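Long-range contact in erythromycin dehydratase (Saccharopolyspora erythraea, PDB 3EL6), which probably removes water from a beta-hydroxyacyl intermediate during erythromycin biosynthesis, as a double-hotdog dehydratase domain of a modular polyketide synthase: residues Glu36-Leu41 with Glu221-His226. Residues are numbered along the deposited sequence; the frame is centred on the assembly and turned at random.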
loop_
_atom_site.group_PDB
_atom_site.type_symbol
_atom_site.label_atom_id
_atom_site.label_comp_id
_atom_site.label_asym_id
_atom_site.label_seq_id
_atom_site.Cartn_x
_atom_site.Cartn_y
_atom_site.Cartn_z
ATOM N N GLU A 36 0.843 13.678 -8.570
ATOM C CA GLU A 36 0.667 14.944 -9.246
ATOM C C GLU A 36 -0.634 15.643 -8.800
ATOM O O GLU A 36 -0.797 16.873 -8.907
ATOM C CB GLU A 36 0.614 14.673 -10.744
ATOM C CG GLU A 36 1.962 14.411 -11.375
ATOM C CD GLU A 36 2.770 15.692 -11.558
ATOM O OE1 GLU A 36 3.245 16.276 -10.537
ATOM O OE2 GLU A 36 2.928 16.118 -12.739
ATOM N N HIS A 37 -1.577 14.877 -8.292
ATOM C CA HIS A 37 -2.851 15.488 -7.914
ATOM C C HIS A 37 -2.626 16.490 -6.792
ATOM O O HIS A 37 -1.929 16.212 -5.846
ATOM C CB HIS A 37 -3.780 14.395 -7.423
ATOM C CG HIS A 37 -5.175 14.843 -7.198
ATOM N ND1 HIS A 37 -5.567 15.483 -6.053
ATOM C CD2 HIS A 37 -6.293 14.652 -7.929
ATOM C CE1 HIS A 37 -6.864 15.724 -6.109
ATOM N NE2 HIS A 37 -7.330 15.218 -7.234
ATOM N N PRO A 38 -3.252 17.656 -6.867
ATOM C CA PRO A 38 -3.035 18.677 -5.811
ATOM C C PRO A 38 -3.259 18.221 -4.357
ATOM O O PRO A 38 -2.635 18.798 -3.441
ATOM C CB PRO A 38 -4.082 19.755 -6.140
ATOM C CG PRO A 38 -4.378 19.581 -7.589
ATOM C CD PRO A 38 -4.193 18.100 -7.908
ATOM N N LEU A 39 -4.161 17.261 -4.127
ATOM C CA LEU A 39 -4.482 16.807 -2.770
ATOM C C LEU A 39 -3.661 15.568 -2.346
ATOM O O LEU A 39 -3.665 15.180 -1.178
ATOM C CB LEU A 39 -5.991 16.630 -2.554
ATOM C CG LEU A 39 -6.846 17.798 -3.029
ATOM C CD1 LEU A 39 -8.346 17.488 -2.829
ATOM C CD2 LEU A 39 -6.444 19.110 -2.301
ATOM N N LEU A 40 -2.906 15.003 -3.263
ATOM C CA LEU A 40 -2.185 13.765 -2.952
ATOM C C LEU A 40 -0.719 14.043 -2.703
ATOM O O LEU A 40 -0.169 15.047 -3.199
ATOM C CB LEU A 40 -2.317 12.713 -4.056
ATOM C CG LEU A 40 -3.752 12.223 -4.189
ATOM C CD1 LEU A 40 -3.821 11.193 -5.324
ATOM C CD2 LEU A 40 -4.259 11.664 -2.801
ATOM N N LEU A 41 -0.102 13.147 -1.940
ATOM C CA LEU A 41 1.276 13.313 -1.526
ATOM C C LEU A 41 2.153 12.209 -2.099
ATOM O O LEU A 41 3.200 12.490 -2.702
ATOM C CB LEU A 41 1.343 13.279 0.016
ATOM C CG LEU A 41 0.683 14.483 0.716
ATOM C CD1 LEU A 41 0.470 14.132 2.214
ATOM C CD2 LEU A 41 1.530 15.722 0.472
ATOM N N GLU A 221 -3.462 22.910 -11.428
ATOM C CA GLU A 221 -3.686 21.862 -12.398
ATOM C C GLU A 221 -3.485 20.513 -11.682
ATOM O O GLU A 221 -2.884 20.412 -10.586
ATOM C CB GLU A 221 -2.778 22.016 -13.638
ATOM C CG GLU A 221 -3.009 20.949 -14.818
ATOM C CD GLU A 221 -4.501 20.738 -15.314
ATOM O OE1 GLU A 221 -5.310 20.079 -14.623
ATOM O OE2 GLU A 221 -4.830 21.175 -16.441
ATOM N N GLY A 222 -3.968 19.469 -12.307
ATOM C CA GLY A 222 -3.635 18.163 -11.799
ATOM C C GLY A 222 -4.848 17.468 -11.251
ATOM O O GLY A 222 -4.775 16.272 -10.999
ATOM N N TYR A 223 -5.976 18.168 -11.138
ATOM C CA TYR A 223 -7.234 17.464 -10.801
ATOM C C TYR A 223 -7.695 16.598 -11.979
ATOM O O TYR A 223 -7.411 16.927 -13.137
ATOM C CB TYR A 223 -8.377 18.396 -10.406
ATOM C CG TYR A 223 -8.136 19.171 -9.142
ATOM C CD1 TYR A 223 -8.302 18.579 -7.914
ATOM C CD2 TYR A 223 -7.754 20.512 -9.181
ATOM C CE1 TYR A 223 -8.084 19.268 -6.731
ATOM C CE2 TYR A 223 -7.532 21.213 -7.983
ATOM C CZ TYR A 223 -7.705 20.582 -6.792
ATOM O OH TYR A 223 -7.512 21.266 -5.622
ATOM N N ALA A 224 -8.433 15.520 -11.690
ATOM C CA ALA A 224 -8.991 14.702 -12.768
ATOM C C ALA A 224 -10.191 15.444 -13.281
ATOM O O ALA A 224 -10.299 15.667 -14.475
ATOM C CB ALA A 224 -9.396 13.304 -12.266
ATOM N N PHE A 225 -11.064 15.867 -12.371
ATOM C CA PHE A 225 -12.190 16.792 -12.666
ATOM C C PHE A 225 -12.247 17.711 -11.427
ATOM O O PHE A 225 -12.650 17.280 -10.351
ATOM C CB PHE A 225 -13.524 16.038 -12.751
ATOM C CG PHE A 225 -14.676 16.854 -13.383
ATOM C CD1 PHE A 225 -15.321 16.382 -14.528
ATOM C CD2 PHE A 225 -15.109 18.065 -12.816
ATOM C CE1 PHE A 225 -16.393 17.114 -15.122
ATOM C CE2 PHE A 225 -16.178 18.802 -13.372
ATOM C CZ PHE A 225 -16.810 18.350 -14.534
ATOM N N HIS A 226 -11.838 18.961 -11.574
ATOM C CA HIS A 226 -11.814 19.888 -10.412
ATOM C C HIS A 226 -13.009 19.744 -9.508
ATOM O O HIS A 226 -14.171 19.886 -9.944
ATOM C CB HIS A 226 -11.724 21.367 -10.922
ATOM C CG HIS A 226 -11.268 22.315 -9.853
ATOM N ND1 HIS A 226 -11.976 22.515 -8.707
ATOM C CD2 HIS A 226 -10.111 23.023 -9.720
ATOM C CE1 HIS A 226 -11.316 23.356 -7.919
ATOM N NE2 HIS A 226 -10.179 23.683 -8.521
#
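The ring of Y223 receives P38 over one face and turns an edge to a face of the imidazole of H37. CG of P38 stands almost above the ring centre, 3.6 Å from the centroid and 13° off the normal, a CH-pi contact that suits proline, whose rigid ring brings its CG squarely over an electron-rich phenol. The two aromatic rings form an offset edge-to-face pair, with planes at 85° and centroids 5.1 Å apart; CD1 of Y223 comes within 3.6 Å of NE2 of H37. P38 also lies over one face of the imidazole through its CD, offset toward the rim, so one proline serves both rings, while CA of L39 lies in plane at the imidazole's edge. Beyond it, CD2 of L39 approaches OH of Y223 at 4.1 Å, adding an aliphatic branch beside the phenol.

H37 is well fixed. Its CG is anti to the backbone N (chi1 -171°), which sets the imidazole against Y223 while ND1 accepts the N-H of L39 at 3.0 Å, inside the type I turn from H37 to L40. NE2 hydrogen-bonds to D84 of helix 79-93, and D84 also takes the backbone N-H of F225, so the aspartate ties both loops to that helix. G222, which has no side chain, lets the chains approach to 4.8 Å between CA of H37 and CA of G222, and CD of P38 packs on its carbonyl carbon.

No hydrogen bond joins the two segments directly. The contact brings the turn leading into strand 40-45 against the loop before helix 227-235, and thereby links the two halves of the double hotdog. Its chemistry implies cohesion by ring packing and dispersion, with the buried imidazole's nitrogens both satisfied.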